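Local coordinates for capsule biosynthesis protein capD (Bacillus anthracis, PDB 3G9K) that cleaves the poly-gamma-D-glutamate capsule and links it through an amide bond to meso-diaminopimelic acid of the peptidoglycan, at residues H98-Y110 with A206-V220. Sequence-based numbering, arbitrary orientation.
Sequences HIGVPGFVAGMEY and AKISLEDIKGYKVEV
Tyr-216 lays one face of its ring over the turn that leads into helix 104-115. Gly-103 CA sits above the phenol end, 3.3 Å from Tyr-216 CZ, and with no side chain there the ring comes right down on the backbone. Pro-102 O lies over the same ring, offset toward the rim. With CG anti to the backbone N (chi1 -178°), the ring reaches past Val-101, whose side chain runs the opposite way and sets CG1 3.9 Å from Tyr-216 CB. Ala-106 CB comes in obliquely along the CD1-CE1 side, 3.6 Å from Tyr-216 CD1. The hydroxyl, still beside Gly-103 CA, hydrogen-bonds to Arg-85 O.

Both methyls of Val-101 rest against Asp-212 O; CG1 also reaches Tyr-216 CB and Ile-213 CA. The side chains of Val-101 and Asp-212 cross at about a right angle, and Val-101 CG2 meets Ile-208 CG2 at 4.1 Å. Asp-212 contributes its CB here; its OD2 takes a hydrogen bond from Tyr-90 N, and Ser-209, at the N-cap of helix 210-214, accepts from Asp-212 N through OG (3.0 Å). At one end, Ile-99 CD1 rests on Ala-206 CB (3.9 Å). At the other, Val-218 CG2 lies against the first turn of the helix, 3.6 Å from Ala-106 O and close to Tyr-110 CB.

No hydrogen bond joins the two segments; the contact is apolar packing within the gamma-glutamyltransferase-family fold of this larger, N-terminal part of the proenzyme. Tyr-194 OH, from helix 191-194, bonds to both Pro-102 O and Ala-106 N, while helix 44-58 packs against Phe-104 and Met-108, strand 79-83 lies against Val-218 and Val-220, and Arg-55 of the other chain packs on Tyr-216.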
# COMPACT_ATOMS: atom_id res chain seq x y z
N HIS A 98 11.03 15.93 -9.02
CA HIS A 98 11.75 14.69 -8.89
C HIS A 98 10.81 13.54 -9.30
O HIS A 98 9.83 13.27 -8.61
CB HIS A 98 12.22 14.51 -7.45
CG HIS A 98 13.34 15.43 -7.05
ND1 HIS A 98 14.66 15.04 -7.08
CD2 HIS A 98 13.33 16.71 -6.63
CE1 HIS A 98 15.42 16.06 -6.69
NE2 HIS A 98 14.63 17.08 -6.41
N ILE A 99 11.10 12.89 -10.43
CA ILE A 99 10.30 11.74 -10.92
C ILE A 99 11.23 10.56 -11.08
O ILE A 99 12.33 10.71 -11.63
CB ILE A 99 9.59 12.07 -12.24
CG1 ILE A 99 8.65 13.24 -12.06
CG2 ILE A 99 8.86 10.83 -12.82
CD1 ILE A 99 8.03 13.80 -13.32
N GLY A 100 10.83 9.39 -10.57
CA GLY A 100 11.67 8.18 -10.58
C GLY A 100 11.30 7.36 -11.79
O GLY A 100 10.23 7.59 -12.37
N VAL A 101 12.16 6.46 -12.24
CA VAL A 101 11.80 5.61 -13.39
C VAL A 101 10.69 4.66 -12.91
O VAL A 101 10.91 3.92 -11.96
CB VAL A 101 12.99 4.82 -13.94
CG1 VAL A 101 12.53 3.92 -15.08
CG2 VAL A 101 14.09 5.77 -14.40
N PRO A 102 9.50 4.70 -13.50
CA PRO A 102 8.39 3.83 -12.98
C PRO A 102 8.66 2.34 -13.06
O PRO A 102 9.19 1.87 -14.09
CB PRO A 102 7.21 4.23 -13.87
CG PRO A 102 7.57 5.49 -14.40
CD PRO A 102 9.02 5.54 -14.58
N GLY A 103 8.33 1.63 -11.96
CA GLY A 103 8.57 0.23 -11.83
C GLY A 103 7.38 -0.69 -11.98
O GLY A 103 7.59 -1.90 -12.19
N PHE A 104 6.16 -0.14 -11.88
CA PHE A 104 4.92 -0.90 -11.89
C PHE A 104 4.83 -1.95 -13.04
O PHE A 104 4.61 -3.17 -12.80
CB PHE A 104 3.74 0.09 -12.01
CG PHE A 104 2.39 -0.56 -11.89
CD1 PHE A 104 1.77 -1.12 -13.01
CD2 PHE A 104 1.71 -0.59 -10.68
CE1 PHE A 104 0.52 -1.72 -12.93
CE2 PHE A 104 0.45 -1.20 -10.58
CZ PHE A 104 -0.14 -1.75 -11.74
N VAL A 105 4.94 -1.47 -14.29
CA VAL A 105 4.79 -2.33 -15.48
C VAL A 105 5.82 -3.50 -15.51
O VAL A 105 5.44 -4.67 -15.73
CB VAL A 105 4.78 -1.49 -16.76
CG1 VAL A 105 4.84 -2.38 -18.03
CG2 VAL A 105 3.53 -0.60 -16.77
N ALA A 106 7.09 -3.18 -15.24
CA ALA A 106 8.18 -4.17 -15.08
C ALA A 106 7.94 -5.15 -13.91
O ALA A 106 8.19 -6.37 -14.05
CB ALA A 106 9.51 -3.49 -14.90
N GLY A 107 7.42 -4.65 -12.79
CA GLY A 107 7.05 -5.48 -11.65
C GLY A 107 6.03 -6.53 -11.98
O GLY A 107 6.22 -7.70 -11.71
N MSE A 108 4.92 -6.06 -12.57
CA MSE A 108 3.82 -6.95 -12.93
C MSE A 108 4.27 -8.00 -13.95
O MSE A 108 3.91 -9.18 -13.82
CB MSE A 108 2.63 -6.15 -13.48
CG MSE A 108 1.97 -5.19 -12.46
SE MSE A 108 1.40 -6.07 -10.82
CE MSE A 108 2.42 -5.12 -9.51
N GLU A 109 5.09 -7.59 -14.94
CA GLU A 109 5.56 -8.57 -15.91
C GLU A 109 6.49 -9.61 -15.29
O GLU A 109 6.38 -10.80 -15.60
CB GLU A 109 6.27 -7.93 -17.09
CG GLU A 109 6.76 -8.97 -18.13
CD GLU A 109 7.12 -8.31 -19.42
OE1 GLU A 109 6.20 -7.87 -20.14
OE2 GLU A 109 8.32 -8.19 -19.69
N TYR A 110 7.41 -9.17 -14.44
CA TYR A 110 8.30 -10.05 -13.69
C TYR A 110 7.55 -11.04 -12.78
O TYR A 110 7.86 -12.23 -12.72
CB TYR A 110 9.28 -9.25 -12.83
CG TYR A 110 10.29 -10.14 -12.13
CD1 TYR A 110 9.94 -10.87 -10.99
CD2 TYR A 110 11.60 -10.29 -12.63
CE1 TYR A 110 10.84 -11.71 -10.38
CE2 TYR A 110 12.51 -11.13 -12.02
CZ TYR A 110 12.13 -11.83 -10.91
OH TYR A 110 13.02 -12.68 -10.30
N ALA A 206 9.08 13.80 -18.15
CA ALA A 206 9.82 13.63 -16.90
C ALA A 206 11.28 14.10 -16.96
O ALA A 206 11.91 14.24 -15.93
CB ALA A 206 9.78 12.19 -16.47
N LYS A 207 11.80 14.35 -18.16
CA LYS A 207 13.22 14.70 -18.34
C LYS A 207 14.10 13.55 -17.85
O LYS A 207 15.00 13.72 -17.00
CB LYS A 207 13.56 16.02 -17.63
CG LYS A 207 12.56 17.13 -17.94
CD LYS A 207 12.60 17.48 -19.41
CE LYS A 207 12.00 18.85 -19.70
NZ LYS A 207 10.52 18.81 -19.75
N ILE A 208 13.82 12.38 -18.40
CA ILE A 208 14.52 11.17 -18.08
C ILE A 208 14.97 10.58 -19.39
O ILE A 208 14.20 10.59 -20.36
CB ILE A 208 13.64 10.16 -17.30
CG1 ILE A 208 13.30 10.70 -15.91
CG2 ILE A 208 14.41 8.84 -17.13
CD1 ILE A 208 12.35 9.75 -15.07
N SER A 209 16.21 10.11 -19.45
CA SER A 209 16.76 9.57 -20.70
C SER A 209 16.09 8.26 -21.07
O SER A 209 15.67 7.49 -20.21
CB SER A 209 18.26 9.35 -20.63
OG SER A 209 18.60 8.32 -19.75
N LEU A 210 16.02 8.00 -22.37
CA LEU A 210 15.53 6.70 -22.86
C LEU A 210 16.37 5.57 -22.27
O LEU A 210 15.83 4.52 -21.93
CB LEU A 210 15.53 6.68 -24.40
CG LEU A 210 14.54 7.61 -25.11
CD1 LEU A 210 14.77 7.52 -26.61
CD2 LEU A 210 13.10 7.24 -24.74
N GLU A 211 17.67 5.81 -22.06
CA GLU A 211 18.55 4.85 -21.44
C GLU A 211 18.13 4.48 -19.99
O GLU A 211 18.16 3.32 -19.61
CB GLU A 211 20.01 5.39 -21.42
CG GLU A 211 20.75 5.45 -22.80
CD GLU A 211 20.25 6.51 -23.77
OE1 GLU A 211 19.58 7.46 -23.34
OE2 GLU A 211 20.58 6.41 -25.00
N ASP A 212 17.80 5.48 -19.17
CA ASP A 212 17.38 5.21 -17.78
C ASP A 212 16.06 4.45 -17.79
O ASP A 212 15.82 3.57 -16.99
CB ASP A 212 17.17 6.50 -16.99
CG ASP A 212 18.43 7.05 -16.38
OD1 ASP A 212 19.40 6.27 -16.19
OD2 ASP A 212 18.44 8.26 -16.08
N ILE A 213 15.15 4.83 -18.67
CA ILE A 213 13.84 4.18 -18.75
C ILE A 213 13.99 2.71 -19.14
O ILE A 213 13.40 1.83 -18.49
CB ILE A 213 12.91 4.95 -19.71
CG1 ILE A 213 12.62 6.34 -19.13
CG2 ILE A 213 11.61 4.16 -19.95
CD1 ILE A 213 12.03 7.34 -20.11
N LYS A 214 14.80 2.43 -20.11
CA LYS A 214 14.98 1.05 -20.60
C LYS A 214 15.73 0.20 -19.61
O LYS A 214 15.55 -1.03 -19.57
CB LYS A 214 15.76 1.07 -21.94
CG LYS A 214 15.74 -0.28 -22.69
CD LYS A 214 16.42 -0.24 -24.05
CE LYS A 214 16.61 -1.70 -24.55
NZ LYS A 214 17.53 -1.80 -25.72
N GLY A 215 16.58 0.85 -18.80
CA GLY A 215 17.44 0.15 -17.91
C GLY A 215 16.80 -0.25 -16.59
O GLY A 215 17.49 -0.79 -15.72
N TYR A 216 15.52 0.03 -16.44
CA TYR A 216 14.84 -0.28 -15.20
C TYR A 216 14.90 -1.79 -14.93
O TYR A 216 14.64 -2.58 -15.82
CB TYR A 216 13.37 0.15 -15.23
CG TYR A 216 12.74 -0.16 -13.87
CD1 TYR A 216 12.11 -1.38 -13.62
CD2 TYR A 216 12.86 0.75 -12.80
CE1 TYR A 216 11.58 -1.68 -12.37
CE2 TYR A 216 12.32 0.44 -11.53
CZ TYR A 216 11.70 -0.76 -11.32
OH TYR A 216 11.20 -1.08 -10.08
N LYS A 217 15.21 -2.16 -13.69
CA LYS A 217 15.20 -3.56 -13.25
C LYS A 217 14.48 -3.75 -11.91
O LYS A 217 14.71 -2.98 -10.96
CB LYS A 217 16.63 -4.09 -13.10
CG LYS A 217 17.40 -4.16 -14.42
CD LYS A 217 16.72 -5.08 -15.46
CE LYS A 217 17.35 -4.95 -16.85
NZ LYS A 217 16.36 -5.23 -17.93
N VAL A 218 13.61 -4.75 -11.87
CA VAL A 218 12.99 -5.21 -10.61
C VAL A 218 14.03 -5.85 -9.70
O VAL A 218 15.03 -6.37 -10.18
CB VAL A 218 11.88 -6.23 -10.89
CG1 VAL A 218 11.34 -6.76 -9.62
CG2 VAL A 218 10.78 -5.59 -11.69
N GLU A 219 13.81 -5.79 -8.39
CA GLU A 219 14.61 -6.57 -7.44
C GLU A 219 13.74 -7.59 -6.71
O GLU A 219 12.62 -7.25 -6.27
CB GLU A 219 15.31 -5.64 -6.46
CG GLU A 219 16.25 -4.63 -7.16
CD GLU A 219 17.50 -5.29 -7.81
OE1 GLU A 219 17.86 -6.40 -7.38
OE2 GLU A 219 18.09 -4.72 -8.76
N VAL A 220 14.23 -8.83 -6.64
CA VAL A 220 13.61 -9.90 -5.86
C VAL A 220 14.38 -9.97 -4.56
O VAL A 220 15.60 -9.92 -4.56
CB VAL A 220 13.63 -11.24 -6.63
CG1 VAL A 220 13.03 -12.37 -5.80
CG2 VAL A 220 12.89 -11.06 -7.94